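Activating signal cointegrator 1 complex subunit 2 (PDB 6YXQ) binds polyubiquitin chains and recruits ASCC3 and ALKBH3 to sites of DNA damage, and also takes part in rescuing stalled ribosomes. Local coordinates at residues 334-339 against 350-354; 165-170 against 258-263; 150-155 against 190-194. One frame throughout, in Å; residues are numbered along the deposited sequence.

Interaction 1: residues 334-339 against 350-354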
ATOM      1  N   ILE B 334      -8.974  20.244  17.513  1.00 67.39           N
ATOM      2  CA  ILE B 334     -10.073  20.287  18.479  1.00 60.27           C
ATOM      3  C   ILE B 334     -10.135  21.571  19.302  1.00 69.96           C
ATOM      4  O   ILE B 334     -11.117  21.761  20.040  1.00 71.11           O
ATOM      5  CB  ILE B 334     -10.041  19.066  19.419  1.00 45.19           C
ATOM      6  CG1 ILE B 334      -8.915  19.204  20.432  1.00 56.09           C
ATOM      7  CG2 ILE B 334      -9.888  17.803  18.610  1.00 52.44           C
ATOM      8  CD1 ILE B 334      -8.549  17.911  21.082  1.00 60.73           C
ATOM      9  N   CYS B 335      -9.145  22.462  19.197  1.00 73.71           N
ATOM     10  CA  CYS B 335      -9.204  23.716  19.942  1.00 67.52           C
ATOM     11  C   CYS B 335      -8.924  24.917  19.056  1.00 77.74           C
ATOM     12  O   CYS B 335      -9.697  25.880  19.032  1.00 74.79           O
ATOM     13  CB  CYS B 335      -8.189  23.725  21.084  1.00 67.81           C
ATOM     14  SG  CYS B 335      -8.431  22.488  22.333  1.00 80.89           S
ATOM     15  N   LEU B 336      -7.801  24.878  18.340  1.00 74.07           N
ATOM     16  CA  LEU B 336      -7.345  26.079  17.656  1.00 62.38           C
ATOM     17  C   LEU B 336      -8.164  26.327  16.401  1.00 72.22           C
ATOM     18  O   LEU B 336      -8.682  27.430  16.200  1.00 78.82           O
ATOM     19  CB  LEU B 336      -5.860  25.956  17.325  1.00 62.17           C
ATOM     20  CG  LEU B 336      -4.931  25.901  18.533  1.00 52.56           C
ATOM     21  CD1 LEU B 336      -3.493  25.786  18.074  1.00 70.92           C
ATOM     22  CD2 LEU B 336      -5.119  27.137  19.368  1.00 51.70           C
ATOM     23  N   LEU B 337      -8.290  25.304  15.552  1.00 73.28           N
ATOM     24  CA  LEU B 337      -9.101  25.430  14.345  1.00 64.70           C
ATOM     25  C   LEU B 337     -10.546  25.799  14.652  1.00 64.85           C
ATOM     26  O   LEU B 337     -11.080  26.702  13.985  1.00 69.34           O
ATOM     27  CB  LEU B 337      -8.996  24.136  13.531  1.00 68.29           C
ATOM     28  CG  LEU B 337     -10.011  23.804  12.436  1.00 68.02           C
ATOM     29  CD1 LEU B 337     -10.182  24.935  11.441  1.00 73.71           C
ATOM     30  CD2 LEU B 337      -9.569  22.540  11.733  1.00 53.33           C
ATOM     31  N   PRO B 338     -11.231  25.175  15.622  1.00 61.74           N
ATOM     32  CA  PRO B 338     -12.609  25.604  15.928  1.00 65.30           C
ATOM     33  C   PRO B 338     -12.724  27.051  16.366  1.00 73.69           C
ATOM     34  O   PRO B 338     -13.772  27.671  16.152  1.00 87.96           O
ATOM     35  CB  PRO B 338     -13.028  24.654  17.056  1.00 61.38           C
ATOM     36  CG  PRO B 338     -12.176  23.465  16.877  1.00 69.39           C
ATOM     37  CD  PRO B 338     -10.862  23.971  16.388  1.00 57.95           C
ATOM     38  N   ILE B 339     -11.681  27.603  16.983  1.00 76.48           N
ATOM     39  CA  ILE B 339     -11.718  28.991  17.432  1.00 76.92           C
ATOM     40  C   ILE B 339     -11.577  29.944  16.250  1.00 89.44           C
ATOM     41  O   ILE B 339     -12.291  30.951  16.153  1.00102.80           O
ATOM     42  CB  ILE B 339     -10.616  29.229  18.476  1.00 73.60           C
ATOM     43  CG1 ILE B 339     -11.008  28.631  19.822  1.00 81.40           C
ATOM     44  CG2 ILE B 339     -10.336  30.690  18.619  1.00 71.10           C
ATOM     45  CD1 ILE B 339      -9.876  28.641  20.816  1.00 63.39           C
ATOM     46  N   PHE B 350     -13.623  25.321  24.108  1.00 81.44           N
ATOM     47  CA  PHE B 350     -12.385  25.083  23.366  1.00 78.27           C
ATOM     48  C   PHE B 350     -11.174  25.579  24.149  1.00 73.75           C
ATOM     49  O   PHE B 350     -10.172  24.863  24.306  1.00 77.00           O
ATOM     50  CB  PHE B 350     -12.451  25.784  22.010  1.00 80.13           C
ATOM     51  CG  PHE B 350     -13.541  25.282  21.111  1.00 85.50           C
ATOM     52  CD1 PHE B 350     -13.661  23.933  20.831  1.00 91.64           C
ATOM     53  CD2 PHE B 350     -14.437  26.167  20.530  1.00 94.23           C
ATOM     54  CE1 PHE B 350     -14.661  23.472  19.992  1.00105.90           C
ATOM     55  CE2 PHE B 350     -15.437  25.713  19.693  1.00100.26           C
ATOM     56  CZ  PHE B 350     -15.551  24.364  19.424  1.00103.68           C
ATOM     57  N   ILE B 351     -11.257  26.820  24.634  1.00 65.70           N
ATOM     58  CA  ILE B 351     -10.204  27.402  25.461  1.00 59.69           C
ATOM     59  C   ILE B 351      -9.949  26.534  26.687  1.00 70.42           C
ATOM     60  O   ILE B 351      -8.795  26.254  27.050  1.00 62.82           O
ATOM     61  CB  ILE B 351     -10.588  28.836  25.859  1.00 62.38           C
ATOM     62  CG1 ILE B 351     -10.572  29.747  24.632  1.00 71.45           C
ATOM     63  CG2 ILE B 351      -9.661  29.354  26.940  1.00 71.12           C
ATOM     64  CD1 ILE B 351     -11.063  31.155  24.902  1.00 63.68           C
ATOM     65  N   GLU B 352     -11.023  26.105  27.352  1.00 69.27           N
ATOM     66  CA  GLU B 352     -10.852  25.318  28.567  1.00 73.52           C
ATOM     67  C   GLU B 352     -10.208  23.977  28.259  1.00 72.11           C
ATOM     68  O   GLU B 352      -9.403  23.477  29.050  1.00 69.30           O
ATOM     69  CB  GLU B 352     -12.192  25.125  29.280  1.00 76.06           C
ATOM     70  CG  GLU B 352     -12.758  26.386  29.946  1.00 75.28           C
ATOM     71  CD  GLU B 352     -11.748  27.134  30.806  1.00 82.81           C
ATOM     72  OE1 GLU B 352     -10.909  26.487  31.471  1.00 85.07           O
ATOM     73  OE2 GLU B 352     -11.796  28.383  30.812  1.00 80.35           O
ATOM     74  N   GLU B 353     -10.536  23.384  27.109  1.00 67.45           N
ATOM     75  CA  GLU B 353      -9.919  22.115  26.746  1.00 61.83           C
ATOM     76  C   GLU B 353      -8.421  22.286  26.536  1.00 68.40           C
ATOM     77  O   GLU B 353      -7.619  21.474  27.016  1.00 76.80           O
ATOM     78  CB  GLU B 353     -10.583  21.538  25.498  1.00 49.16           C
ATOM     79  CG  GLU B 353      -9.927  20.252  25.032  1.00 54.41           C
ATOM     80  CD  GLU B 353     -10.907  19.261  24.449  1.00 80.79           C
ATOM     81  OE1 GLU B 353     -10.679  18.042  24.619  1.00 81.44           O
ATOM     82  OE2 GLU B 353     -11.894  19.699  23.816  1.00 96.57           O
ATOM     83  N   PHE B 354      -8.030  23.342  25.817  1.00 60.58           N
ATOM     84  CA  PHE B 354      -6.612  23.668  25.664  1.00 63.40           C
ATOM     85  C   PHE B 354      -5.916  23.775  27.024  1.00 78.50           C
ATOM     86  O   PHE B 354      -4.875  23.136  27.276  1.00 78.81           O
ATOM     87  CB  PHE B 354      -6.499  24.980  24.880  1.00 61.10           C
ATOM     88  CG  PHE B 354      -5.093  25.407  24.572  1.00 68.32           C
ATOM     89  CD1 PHE B 354      -4.293  25.981  25.547  1.00 71.88           C
ATOM     90  CD2 PHE B 354      -4.585  25.273  23.294  1.00 74.60           C
ATOM     91  CE1 PHE B 354      -3.006  26.385  25.260  1.00 71.86           C
ATOM     92  CE2 PHE B 354      -3.297  25.675  22.999  1.00 78.98           C
ATOM     93  CZ  PHE B 354      -2.508  26.234  23.982  1.00 80.20           C
TER

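Interaction 2: residues 165-170 against 258-263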
ATOM      1  N   ILE B 165      -6.637   1.391   6.273  1.00 71.70           N
ATOM      2  CA  ILE B 165      -6.638   2.832   6.041  1.00 68.23           C
ATOM      3  C   ILE B 165      -5.316   3.447   6.488  1.00 68.11           C
ATOM      4  O   ILE B 165      -4.719   4.274   5.778  1.00 62.02           O
ATOM      5  CB  ILE B 165      -7.837   3.481   6.750  1.00 65.05           C
ATOM      6  CG1 ILE B 165      -9.133   3.116   6.023  1.00 62.83           C
ATOM      7  CG2 ILE B 165      -7.655   4.987   6.817  1.00 51.58           C
ATOM      8  CD1 ILE B 165     -10.381   3.446   6.804  1.00 71.43           C
ATOM      9  N   LEU B 166      -4.841   3.054   7.673  1.00 64.89           N
ATOM     10  CA  LEU B 166      -3.550   3.533   8.155  1.00 65.76           C
ATOM     11  C   LEU B 166      -2.437   3.158   7.186  1.00 60.98           C
ATOM     12  O   LEU B 166      -1.584   3.992   6.846  1.00 75.12           O
ATOM     13  CB  LEU B 166      -3.275   2.960   9.546  1.00 62.47           C
ATOM     14  CG  LEU B 166      -3.705   3.787  10.764  1.00 71.35           C
ATOM     15  CD1 LEU B 166      -5.158   4.219  10.667  1.00 75.50           C
ATOM     16  CD2 LEU B 166      -3.474   2.994  12.032  1.00 69.33           C
ATOM     17  N   ASP B 167      -2.432   1.901   6.738  1.00 61.30           N
ATOM     18  CA  ASP B 167      -1.467   1.464   5.738  1.00 60.29           C
ATOM     19  C   ASP B 167      -1.565   2.321   4.485  1.00 66.91           C
ATOM     20  O   ASP B 167      -0.548   2.774   3.950  1.00 68.03           O
ATOM     21  CB  ASP B 167      -1.691  -0.012   5.396  1.00 57.77           C
ATOM     22  CG  ASP B 167      -1.288  -0.939   6.522  1.00 70.22           C
ATOM     23  OD1 ASP B 167      -0.274  -0.647   7.199  1.00 77.89           O
ATOM     24  OD2 ASP B 167      -1.982  -1.961   6.724  1.00 64.02           O
ATOM     25  N   LEU B 168      -2.788   2.554   4.003  1.00 67.25           N
ATOM     26  CA  LEU B 168      -2.974   3.330   2.785  1.00 76.28           C
ATOM     27  C   LEU B 168      -2.337   4.700   2.916  1.00 78.76           C
ATOM     28  O   LEU B 168      -1.648   5.163   2.001  1.00 90.10           O
ATOM     29  CB  LEU B 168      -4.462   3.476   2.467  1.00 61.78           C
ATOM     30  CG  LEU B 168      -5.102   2.313   1.723  1.00 68.77           C
ATOM     31  CD1 LEU B 168      -6.610   2.507   1.654  1.00 68.27           C
ATOM     32  CD2 LEU B 168      -4.486   2.199   0.340  1.00 70.77           C
ATOM     33  N   CYS B 169      -2.558   5.363   4.055  1.00 69.71           N
ATOM     34  CA  CYS B 169      -2.015   6.708   4.257  1.00 72.46           C
ATOM     35  C   CYS B 169      -0.503   6.705   4.317  1.00 63.33           C
ATOM     36  O   CYS B 169       0.145   7.497   3.619  1.00 70.87           O
ATOM     37  CB  CYS B 169      -2.579   7.355   5.524  1.00 70.87           C
ATOM     38  SG  CYS B 169      -4.358   7.556   5.534  1.00 72.59           S
ATOM     39  N   VAL B 170       0.079   5.844   5.160  1.00 66.20           N
ATOM     40  CA  VAL B 170       1.535   5.884   5.262  1.00 63.15           C
ATOM     41  C   VAL B 170       2.174   5.485   3.938  1.00 66.75           C
ATOM     42  O   VAL B 170       3.295   5.909   3.626  1.00 76.51           O
ATOM     43  CB  VAL B 170       2.040   5.002   6.411  1.00 61.52           C
ATOM     44  CG1 VAL B 170       1.747   3.544   6.153  1.00 64.78           C
ATOM     45  CG2 VAL B 170       3.531   5.200   6.627  1.00 62.06           C
ATOM     46  N   THR B 258       5.170   7.048  12.616  1.00 56.58           N
ATOM     47  CA  THR B 258       5.006   7.471  11.233  1.00 58.00           C
ATOM     48  C   THR B 258       3.617   7.128  10.712  1.00 68.94           C
ATOM     49  O   THR B 258       2.976   7.955  10.052  1.00 65.62           O
ATOM     50  CB  THR B 258       6.088   6.830  10.369  1.00 60.07           C
ATOM     51  OG1 THR B 258       7.373   7.130  10.921  1.00 66.87           O
ATOM     52  CG2 THR B 258       6.026   7.348   8.956  1.00 55.50           C
ATOM     53  N   THR B 259       3.119   5.923  11.016  1.00 62.81           N
ATOM     54  CA  THR B 259       1.804   5.520  10.526  1.00 51.13           C
ATOM     55  C   THR B 259       0.698   6.374  11.134  1.00 68.19           C
ATOM     56  O   THR B 259      -0.181   6.869  10.417  1.00 75.92           O
ATOM     57  CB  THR B 259       1.561   4.045  10.827  1.00 55.60           C
ATOM     58  OG1 THR B 259       2.667   3.275  10.348  1.00 74.03           O
ATOM     59  CG2 THR B 259       0.291   3.577  10.144  1.00 57.38           C
ATOM     60  N   LEU B 260       0.719   6.554  12.459  1.00 69.17           N
ATOM     61  CA  LEU B 260      -0.280   7.402  13.101  1.00 66.44           C
ATOM     62  C   LEU B 260      -0.234   8.826  12.552  1.00 71.39           C
ATOM     63  O   LEU B 260      -1.279   9.419  12.240  1.00 77.35           O
ATOM     64  CB  LEU B 260      -0.060   7.401  14.611  1.00 70.25           C
ATOM     65  CG  LEU B 260      -0.462   6.110  15.315  1.00 64.69           C
ATOM     66  CD1 LEU B 260      -0.319   6.253  16.824  1.00 67.03           C
ATOM     67  CD2 LEU B 260      -1.882   5.763  14.935  1.00 59.30           C
ATOM     68  N   TRP B 261       0.969   9.388  12.415  1.00 64.98           N
ATOM     69  CA  TRP B 261       1.076  10.755  11.931  1.00 64.80           C
ATOM     70  C   TRP B 261       0.583  10.875  10.496  1.00 70.96           C
ATOM     71  O   TRP B 261      -0.115  11.835  10.159  1.00 64.65           O
ATOM     72  CB  TRP B 261       2.517  11.246  12.043  1.00 57.83           C
ATOM     73  CG  TRP B 261       2.726  12.485  11.259  1.00 64.25           C
ATOM     74  CD1 TRP B 261       2.477  13.767  11.666  1.00 73.66           C
ATOM     75  CD2 TRP B 261       3.188  12.572   9.910  1.00 60.00           C
ATOM     76  NE1 TRP B 261       2.771  14.648  10.654  1.00 76.99           N
ATOM     77  CE2 TRP B 261       3.211  13.940   9.565  1.00 74.64           C
ATOM     78  CE3 TRP B 261       3.590  11.629   8.963  1.00 51.59           C
ATOM     79  CZ2 TRP B 261       3.626  14.385   8.311  1.00 62.32           C
ATOM     80  CZ3 TRP B 261       4.001  12.073   7.720  1.00 64.65           C
ATOM     81  CH2 TRP B 261       4.016  13.439   7.406  1.00 61.40           C
ATOM     82  N   ALA B 262       0.946   9.924   9.631  1.00 72.01           N
ATOM     83  CA  ALA B 262       0.479   9.976   8.250  1.00 67.00           C
ATOM     84  C   ALA B 262      -1.035   9.870   8.185  1.00 61.27           C
ATOM     85  O   ALA B 262      -1.685  10.572   7.399  1.00 70.31           O
ATOM     86  CB  ALA B 262       1.128   8.863   7.430  1.00 61.21           C
ATOM     87  N   PHE B 263      -1.617   9.005   9.014  1.00 66.12           N
ATOM     88  CA  PHE B 263      -3.068   8.889   9.028  1.00 65.50           C
ATOM     89  C   PHE B 263      -3.715  10.209   9.410  1.00 65.25           C
ATOM     90  O   PHE B 263      -4.689  10.631   8.782  1.00 62.60           O
ATOM     91  CB  PHE B 263      -3.510   7.787   9.986  1.00 67.05           C
ATOM     92  CG  PHE B 263      -4.992   7.723  10.169  1.00 67.63           C
ATOM     93  CD1 PHE B 263      -5.831   7.625   9.072  1.00 52.50           C
ATOM     94  CD2 PHE B 263      -5.551   7.776  11.436  1.00 70.10           C
ATOM     95  CE1 PHE B 263      -7.200   7.567   9.234  1.00 64.41           C
ATOM     96  CE2 PHE B 263      -6.919   7.719  11.609  1.00 66.98           C
ATOM     97  CZ  PHE B 263      -7.747   7.616  10.504  1.00 78.22           C
TER

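Interaction 3: residues 150-155 against 190-194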
ATOM      1  N   PHE B 150     -23.589   1.707  -0.580  1.00103.01           N
ATOM      2  CA  PHE B 150     -22.160   1.687  -0.866  1.00 91.01           C
ATOM      3  C   PHE B 150     -21.349   1.482   0.410  1.00 95.33           C
ATOM      4  O   PHE B 150     -20.465   0.619   0.465  1.00 89.13           O
ATOM      5  CB  PHE B 150     -21.774   2.984  -1.588  1.00 83.70           C
ATOM      6  CG  PHE B 150     -20.308   3.302  -1.556  1.00 91.09           C
ATOM      7  CD1 PHE B 150     -19.401   2.569  -2.310  1.00 97.22           C
ATOM      8  CD2 PHE B 150     -19.837   4.354  -0.788  1.00 89.70           C
ATOM      9  CE1 PHE B 150     -18.049   2.876  -2.284  1.00 90.52           C
ATOM     10  CE2 PHE B 150     -18.491   4.664  -0.754  1.00 91.13           C
ATOM     11  CZ  PHE B 150     -17.595   3.926  -1.504  1.00 88.72           C
ATOM     12  N   GLY B 151     -21.650   2.255   1.458  1.00100.25           N
ATOM     13  CA  GLY B 151     -20.908   2.114   2.703  1.00 97.46           C
ATOM     14  C   GLY B 151     -21.139   0.774   3.376  1.00 91.01           C
ATOM     15  O   GLY B 151     -20.234   0.223   4.017  1.00 84.21           O
ATOM     16  N   GLU B 152     -22.358   0.244   3.257  1.00 88.35           N
ATOM     17  CA  GLU B 152     -22.622  -1.113   3.717  1.00 82.31           C
ATOM     18  C   GLU B 152     -21.689  -2.094   3.027  1.00 90.81           C
ATOM     19  O   GLU B 152     -21.020  -2.897   3.690  1.00 97.14           O
ATOM     20  CB  GLU B 152     -24.084  -1.481   3.465  1.00 97.33           C
ATOM     21  CG  GLU B 152     -24.671  -2.470   4.459  1.00112.41           C
ATOM     22  CD  GLU B 152     -26.187  -2.413   4.506  1.00132.73           C
ATOM     23  OE1 GLU B 152     -26.764  -2.696   5.581  1.00140.68           O
ATOM     24  OE2 GLU B 152     -26.799  -2.085   3.466  1.00135.12           O
ATOM     25  N   ILE B 153     -21.589  -2.008   1.693  1.00 85.77           N
ATOM     26  CA  ILE B 153     -20.672  -2.877   0.951  1.00 79.24           C
ATOM     27  C   ILE B 153     -19.250  -2.734   1.481  1.00 92.97           C
ATOM     28  O   ILE B 153     -18.557  -3.729   1.757  1.00 88.77           O
ATOM     29  CB  ILE B 153     -20.725  -2.554  -0.551  1.00 81.16           C
ATOM     30  CG1 ILE B 153     -21.977  -3.136  -1.201  1.00 90.62           C
ATOM     31  CG2 ILE B 153     -19.472  -3.064  -1.243  1.00 73.14           C
ATOM     32  CD1 ILE B 153     -22.280  -2.514  -2.551  1.00 93.31           C
ATOM     33  N   LEU B 154     -18.799  -1.480   1.624  1.00 98.88           N
ATOM     34  CA  LEU B 154     -17.427  -1.179   2.029  1.00 90.86           C
ATOM     35  C   LEU B 154     -17.067  -1.792   3.365  1.00 94.60           C
ATOM     36  O   LEU B 154     -16.198  -2.677   3.431  1.00 93.52           O
ATOM     37  CB  LEU B 154     -17.202   0.319   2.105  1.00 85.37           C
ATOM     38  CG  LEU B 154     -17.177   1.124   0.836  1.00 88.44           C
ATOM     39  CD1 LEU B 154     -16.208   2.266   1.045  1.00 77.53           C
ATOM     40  CD2 LEU B 154     -16.762   0.230  -0.310  1.00 96.62           C
ATOM     41  N   TYR B 155     -17.693  -1.283   4.444  1.00107.86           N
ATOM     42  CA  TYR B 155     -17.513  -1.915   5.737  1.00115.78           C
ATOM     43  C   TYR B 155     -17.634  -3.402   5.625  1.00 96.47           C
ATOM     44  O   TYR B 155     -16.995  -4.117   6.355  1.00 91.97           O
ATOM     45  CB  TYR B 155     -18.485  -1.406   6.799  1.00114.75           C
ATOM     46  CG  TYR B 155     -18.096  -1.791   8.222  1.00 99.34           C
ATOM     47  CD1 TYR B 155     -18.313  -3.080   8.754  1.00 95.09           C
ATOM     48  CD2 TYR B 155     -17.474  -0.861   9.027  1.00 94.92           C
ATOM     49  CE1 TYR B 155     -17.933  -3.380  10.074  1.00 94.59           C
ATOM     50  CE2 TYR B 155     -17.096  -1.159  10.337  1.00 98.32           C
ATOM     51  CZ  TYR B 155     -17.326  -2.415  10.850  1.00 97.18           C
ATOM     52  OH  TYR B 155     -16.950  -2.708  12.143  1.00 96.69           O
ATOM     53  N   GLN B 190     -19.553   8.139   3.835  1.00 68.63           N
ATOM     54  CA  GLN B 190     -20.580   7.207   3.393  1.00 71.32           C
ATOM     55  C   GLN B 190     -20.835   6.116   4.423  1.00 86.27           C
ATOM     56  O   GLN B 190     -21.965   5.624   4.527  1.00114.39           O
ATOM     57  CB  GLN B 190     -20.203   6.593   2.043  1.00 73.85           C
ATOM     58  CG  GLN B 190     -19.912   7.595   0.916  1.00 74.46           C
ATOM     59  CD  GLN B 190     -20.918   8.740   0.811  1.00 85.15           C
ATOM     60  OE1 GLN B 190     -22.099   8.607   1.156  1.00 81.64           O
ATOM     61  NE2 GLN B 190     -20.443   9.881   0.323  1.00 80.74           N
ATOM     62  N   GLN B 191     -19.826   5.731   5.202  1.00 82.79           N
ATOM     63  CA  GLN B 191     -19.999   4.748   6.267  1.00 89.37           C
ATOM     64  C   GLN B 191     -19.318   5.289   7.517  1.00 87.87           C
ATOM     65  O   GLN B 191     -18.101   5.148   7.692  1.00 83.97           O
ATOM     66  CB  GLN B 191     -19.436   3.388   5.863  1.00 81.43           C
ATOM     67  CG  GLN B 191     -19.337   2.375   6.995  1.00 76.32           C
ATOM     68  CD  GLN B 191     -20.651   2.165   7.716  1.00 90.14           C
ATOM     69  OE1 GLN B 191     -21.088   3.003   8.506  1.00106.40           O
ATOM     70  NE2 GLN B 191     -21.304   1.051   7.424  1.00 96.02           N
ATOM     71  N   PRO B 192     -20.073   5.933   8.410  1.00 75.95           N
ATOM     72  CA  PRO B 192     -19.449   6.546   9.587  1.00 74.47           C
ATOM     73  C   PRO B 192     -19.076   5.561  10.679  1.00 79.72           C
ATOM     74  O   PRO B 192     -18.454   5.975  11.666  1.00 84.76           O
ATOM     75  CB  PRO B 192     -20.522   7.529  10.080  1.00 82.59           C
ATOM     76  CG  PRO B 192     -21.522   7.635   8.952  1.00 79.14           C
ATOM     77  CD  PRO B 192     -21.487   6.314   8.277  1.00 80.47           C
ATOM     78  N   SER B 193     -19.416   4.280  10.541  1.00 81.83           N
ATOM     79  CA  SER B 193     -19.080   3.330  11.594  1.00 83.65           C
ATOM     80  C   SER B 193     -17.586   3.063  11.678  1.00 78.05           C
ATOM     81  O   SER B 193     -17.142   2.424  12.637  1.00 83.55           O
ATOM     82  CB  SER B 193     -19.849   2.021  11.401  1.00 78.71           C
ATOM     83  OG  SER B 193     -21.219   2.187  11.747  1.00 81.88           O
ATOM     84  N   TYR B 194     -16.806   3.549  10.710  1.00 69.39           N
ATOM     85  CA  TYR B 194     -15.354   3.463  10.817  1.00 75.28           C
ATOM     86  C   TYR B 194     -14.840   4.293  11.989  1.00 87.09           C
ATOM     87  O   TYR B 194     -13.896   3.883  12.678  1.00101.32           O
ATOM     88  CB  TYR B 194     -14.712   3.901   9.503  1.00 65.30           C
ATOM     89  CG  TYR B 194     -14.864   2.865   8.418  1.00 69.21           C
ATOM     90  CD1 TYR B 194     -14.367   1.586   8.592  1.00 73.88           C
ATOM     91  CD2 TYR B 194     -15.524   3.157   7.232  1.00 74.83           C
ATOM     92  CE1 TYR B 194     -14.508   0.631   7.616  1.00 80.47           C
ATOM     93  CE2 TYR B 194     -15.672   2.204   6.247  1.00 74.09           C
ATOM     94  CZ  TYR B 194     -15.158   0.945   6.446  1.00 75.46           C
ATOM     95  OH  TYR B 194     -15.280  -0.011   5.471  1.00 69.71           O
TER

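Interaction 1: residues 334-339 against 350-354
Pro-338 lays its CB over one face of the Phe-350 ring, 3.5 Å from the ring centroid and only 15° off the normal: a CH-pi contact. The pyrrolidine crosses the phenyl ring obliquely, and its CG reaches toward CE1 rather than the centre. Proline suits this place twice over. Its compact ring brings the CB methylene close against the aromatic, and its lack of an N-H fits the point where helix 306-340 is kinked, just after a wider, pi-type turn at 334-336. Phe-350 has CG anti to its carbonyl carbon (chi1 -63°), which sends the ring across to this kink, beside the carbonyl oxygen of Ile-334. Ile-339 runs past Phe-350 in the opposite direction, its CG1 3.9 Å from Phe-350 CB, and its CD1 meets Ile-351 CG1 at 4.0 Å, the two isoleucines crossing at about a right angle. Cys-335, a small residue, sits where the backbones come closest, its CA 4.9 Å from Phe-350 CA. Its SG lies against the other helix, 3.8 Å from Glu-353 CG and 4.1 Å from Phe-354 CB. The Glu-353 side chain crosses that of Ile-334 at about a right angle, bringing OE1 near CD1, and both touch Gln-275. Further along, Leu-336 CD2 lies 4.3 Å from Phe-354 CE2, and Leu-384 of helix 377-387 covers both Ile-339 and Phe-354.

The segments run nearly antiparallel (153°) and belong to a helical hairpin joined by a short connection. No clear hydrogen bond links them. Cohesion therefore comes mainly from apolar burial and the proline-aromatic contact, while Glu-353, partly exposed, contributes its CB and CG to the packing.

Interaction 2: residues 165-170 against 258-263
Leu-166 sets its CD1 methyl over one face of Phe-263, 3.7 Å from the ring centroid and 17° off the normal, a CH-pi contact that marks the dense part of this crossing. The same ring meets Cys-169 SG at its edge, close to the ring plane and 3.8 Å from CD1, while Ile-165 comes in obliquely with CG2 3.6 Å from CE1. Phe-263 can gather three partners because CG stands anti to its backbone N (chi1 173°), swinging the ring alongside helix 162-172. Beside it, Ala-262 lets the backbones draw together: its CB lies 3.7 Å from Val-170 CA, with no longer side chain to hold the helices apart. Thr-259 adds its CG2 methyl against Leu-166 CB, crosswise, and gives its hydroxyl to Asp-255 O one turn back.

Away from the phenylalanine ring the contacts are fewer and longer. Val-170 and Thr-258 meet by single methyls, CG2 to CG2 at 4.0 Å, and Leu-166 reaches Leu-260 only CD2 to CD2 at 4.3 Å. Neither flank is open to solvent: Phe-106 packs on Val-170 and Thr-258, and Thr-11 and Leu-10 of the ASCC3 chain pack on Leu-166 and Leu-260.

The helices cross almost perpendicularly (85°), the contact's centre about 2 Å from that of the chain. Helix 177-190 backs Ile-165 and Cys-169, whereas helices 193-216 and 306-340 flank Leu-260.

Interaction 3: residues 150-155 against 190-194
Tyr-155 CD2 lies over one face of the Tyr-194 ring, 3.6 Å from CE1, as the two side chains slide past each other in opposite directions. The rings are inclined at 34°, neither stacked nor edge-to-face. Tyr-155 holds CG anti to its backbone N (chi1 -166°), carrying its ring out along the start of helix 193-216, where its hydroxyl bonds Asp-197. The Tyr-194 hydroxyl lies near the backbone of Leu-154 and Tyr-155 and bonds Phe-160 O. Tyrosine suits both places: the flat ring packs while the rim hydroxyl finds a polar partner.

Gln-191 is bent at chi2 (54°), which folds its amide back over its own turn. OE1 accepts from Ser-193 N at 2.9 Å, the donor lying above the carbonyl plane, and this bond caps the start of the next helix. The stem packs on Gly-151, with Gln-191 CB 3.7 Å from Gly-151 CA; because glycine carries no CB, the CA atoms of Gly-151 and Gln-191 can come within 4.5 Å. Gln-190 presents CB to the edge of the Phe-150 ring, 3.6 Å from CD2, then bends away to bond Asn-186.

The contact thus sets helix 147-156 against the corner between helices 177-190 and 193-216, with Trp-82 of helix 78-87 packing on Phe-150 and Leu-154.

How the interactions relate
Interactions 2 and 3 cross along the chain, their segments alternating, without touching: helices 147-156 and 162-172 follow one another, as do 193-216 and 243-266. Their centres are 19 Å apart and their nearest atoms about 5 Å. Interaction 1 comes later in sequence, with its centre 25 Å from that of interaction 2 and 30 Å from that of interaction 3. Interaction 2 is nearly central in the chain and lies against ASCC3, whereas the other two touch no second protein chain. Together they join sequence-distant and neighbouring helices of this N-terminal part of the protein, the helical region that binds ASCC3 in the complex.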